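Side-chain contact in concanavalin B (Canavalia ensiformis, PDB 6CAF), which may act as a carbohydrate-binding seed protein and is a chitinase-like member of glycosyl hydrolase family 18: residues E128-Y133 with E169-I174. Sequence-based numbering, arbitrary orientation. Where two conformers were deposited one is given.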
loop_
_atom_site.group_PDB
_atom_site.type_symbol
_atom_site.label_atom_id
_atom_site.label_comp_id
_atom_site.label_asym_id
_atom_site.label_seq_id
_atom_site.Cartn_x
_atom_site.Cartn_y
_atom_site.Cartn_z
ATOM N N GLU A 128 15.387 -2.271 11.874
ATOM C CA GLU A 128 16.174 -1.175 12.413
ATOM C C GLU A 128 16.570 -0.190 11.329
ATOM O O GLU A 128 16.506 1.024 11.523
ATOM C CB GLU A 128 17.417 -1.703 13.138
ATOM C CG GLU A 128 17.090 -2.345 14.492
ATOM C CD GLU A 128 16.701 -1.341 15.553
ATOM O OE1 GLU A 128 17.373 -0.260 15.628
ATOM O OE2 GLU A 128 15.804 -1.606 16.377
ATOM N N TYR A 129 16.999 -0.722 10.197
ATOM C CA TYR A 129 17.326 0.138 9.056
ATOM C C TYR A 129 16.137 1.013 8.654
ATOM O O TYR A 129 16.279 2.248 8.456
ATOM C CB TYR A 129 17.811 -0.716 7.887
ATOM C CG TYR A 129 17.820 -0.006 6.535
ATOM C CD1 TYR A 129 18.841 0.758 6.111
ATOM C CD2 TYR A 129 16.716 -0.143 5.701
ATOM C CE1 TYR A 129 18.790 1.384 4.830
ATOM C CE2 TYR A 129 16.622 0.442 4.489
ATOM C CZ TYR A 129 17.638 1.193 4.023
ATOM O OH TYR A 129 17.341 1.724 2.739
ATOM N N LEU A 130 14.968 0.384 8.545
ATOM C CA LEU A 130 13.793 1.154 8.188
ATOM C C LEU A 130 13.505 2.244 9.214
ATOM O O LEU A 130 13.166 3.391 8.871
ATOM C CB LEU A 130 12.596 0.249 7.975
ATOM C CG LEU A 130 12.732 -0.724 6.799
ATOM C CD1 LEU A 130 11.648 -1.762 6.844
ATOM C CD2 LEU A 130 12.688 0.014 5.481
ATOM N N HIS A 131 13.654 1.898 10.488
ATOM C CA HIS A 131 13.385 2.867 11.503
ATOM C C HIS A 131 14.396 4.035 11.494
ATOM O O HIS A 131 14.003 5.208 11.513
ATOM C CB HIS A 131 13.344 2.199 12.875
ATOM C CG HIS A 131 12.956 3.141 13.943
ATOM N ND1 HIS A 131 13.847 3.634 14.858
ATOM C CD2 HIS A 131 11.773 3.728 14.210
ATOM C CE1 HIS A 131 13.231 4.459 15.677
ATOM N NE2 HIS A 131 11.970 4.544 15.296
ATOM N N THR A 132 15.682 3.686 11.469
ATOM C CA THR A 132 16.729 4.661 11.520
ATOM C C THR A 132 16.688 5.609 10.341
ATOM O O THR A 132 16.888 6.822 10.491
ATOM C CB THR A 132 18.102 3.964 11.613
ATOM O OG1 THR A 132 18.134 3.184 12.801
ATOM C CG2 THR A 132 19.227 4.943 11.528
ATOM N N TYR A 133 16.442 5.043 9.160
ATOM C CA TYR A 133 16.615 5.787 7.927
ATOM C C TYR A 133 15.323 6.291 7.305
ATOM O O TYR A 133 15.399 7.173 6.442
ATOM C CB TYR A 133 17.449 4.996 6.923
ATOM C CG TYR A 133 18.858 4.824 7.364
ATOM C CD1 TYR A 133 19.789 5.847 7.209
ATOM C CD2 TYR A 133 19.284 3.666 7.971
ATOM C CE1 TYR A 133 21.096 5.713 7.647
ATOM C CE2 TYR A 133 20.595 3.532 8.424
ATOM C CZ TYR A 133 21.511 4.538 8.236
ATOM O OH TYR A 133 22.813 4.389 8.696
ATOM N N GLU A 169 7.001 -8.328 13.014
ATOM C CA GLU A 169 7.170 -8.397 14.451
ATOM C C GLU A 169 8.230 -7.417 14.938
ATOM O O GLU A 169 8.056 -6.721 15.947
ATOM C CB GLU A 169 7.579 -9.809 14.830
ATOM C CG GLU A 169 7.908 -9.979 16.304
ATOM C CD GLU A 169 6.719 -9.786 17.210
ATOM O OE1 GLU A 169 5.614 -10.109 16.758
ATOM O OE2 GLU A 169 6.908 -9.341 18.362
ATOM N N GLU A 170 9.348 -7.374 14.230
ATOM C CA GLU A 170 10.429 -6.514 14.653
ATOM C C GLU A 170 10.074 -5.032 14.516
ATOM O O GLU A 170 10.400 -4.215 15.378
ATOM C CB GLU A 170 11.739 -6.848 13.924
ATOM C CG GLU A 170 12.256 -8.252 14.195
ATOM C CD GLU A 170 12.613 -8.635 15.613
ATOM O OE1 GLU A 170 12.607 -7.795 16.520
ATOM O OE2 GLU A 170 12.924 -9.842 15.800
ATOM N N LEU A 171 9.382 -4.680 13.429
ATOM C CA LEU A 171 8.919 -3.311 13.286
ATOM C C LEU A 171 7.898 -2.958 14.377
ATOM O O LEU A 171 7.933 -1.856 14.932
ATOM C CB LEU A 171 8.324 -3.077 11.893
ATOM C CG LEU A 171 9.323 -2.913 10.791
ATOM C CD1 LEU A 171 8.651 -3.085 9.434
ATOM C CD2 LEU A 171 10.019 -1.572 10.859
ATOM N N TYR A 172 6.993 -3.885 14.645
ATOM C CA TYR A 172 6.002 -3.664 15.655
ATOM C C TYR A 172 6.634 -3.434 17.041
ATOM O O TYR A 172 6.238 -2.558 17.805
ATOM C CB TYR A 172 5.057 -4.857 15.685
ATOM C CG TYR A 172 3.917 -4.554 16.589
ATOM C CD1 TYR A 172 2.833 -3.781 16.137
ATOM C CD2 TYR A 172 3.913 -4.972 17.834
ATOM C CE1 TYR A 172 1.807 -3.430 16.975
ATOM C CE2 TYR A 172 2.868 -4.644 18.717
ATOM C CZ TYR A 172 1.820 -3.881 18.258
ATOM O OH TYR A 172 0.759 -3.496 19.037
ATOM N N GLN A 173 7.671 -4.203 17.339
ATOM C CA GLN A 173 8.348 -4.053 18.618
ATOM C C GLN A 173 9.062 -2.706 18.719
ATOM O O GLN A 173 9.050 -2.069 19.775
ATOM C CB GLN A 173 9.311 -5.214 18.872
ATOM C CG GLN A 173 8.612 -6.541 19.128
ATOM C CD GLN A 173 7.731 -6.501 20.352
ATOM O OE1 GLN A 173 8.065 -5.840 21.333
ATOM N NE2 GLN A 173 6.594 -7.189 20.299
ATOM N N ILE A 174 9.676 -2.263 17.638
ATOM C CA ILE A 174 10.348 -0.970 17.594
ATOM C C ILE A 174 9.321 0.142 17.873
ATOM O O ILE A 174 9.637 1.129 18.544
ATOM C CB ILE A 174 11.092 -0.770 16.236
ATOM C CG1 ILE A 174 12.351 -1.618 16.184
ATOM C CG2 ILE A 174 11.431 0.705 16.014
ATOM C CD1 ILE A 174 12.890 -1.770 14.758
#
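Ile174 reaches over to His131 and Glu128 where two neighbouring outer helices of the TIM barrel, 120-135 and 164-178, lie side by side. The short segments run in roughly the same sense, their axes 41° apart and 10.1 Å at closest approach, as befits successive helices of a beta/alpha barrel. From CB the isoleucine forks. One branch, CG2, stands anti to the backbone N and over one face of the His131 imidazole, a CH-pi contact of 3.7 Å from CG2 to the ring centroid and 19° off the ring normal; it sits nearer the CG-CD2 side than the centre. The other branch leaves through CG1, 3.5 Å from Glu128 OE2, and ends at CD1, 3.3 Å from Glu128 OE2 and close to the backbone N of the same residue. The glutamate chain bends at chi2 (-72°), bringing its carboxylate back toward this branch, while OE2 keeps a salt bridge to Lys124. His131 also stacks with Tyr178, so an alanine here would probably leave both the Ile174 methyl and the tyrosine ring without their aromatic partner. Beside this cluster, the Leu130 and Leu171 side chains run nearly perpendicular to one another, with Leu130 CD1 4.2 Å from Leu171 CD1.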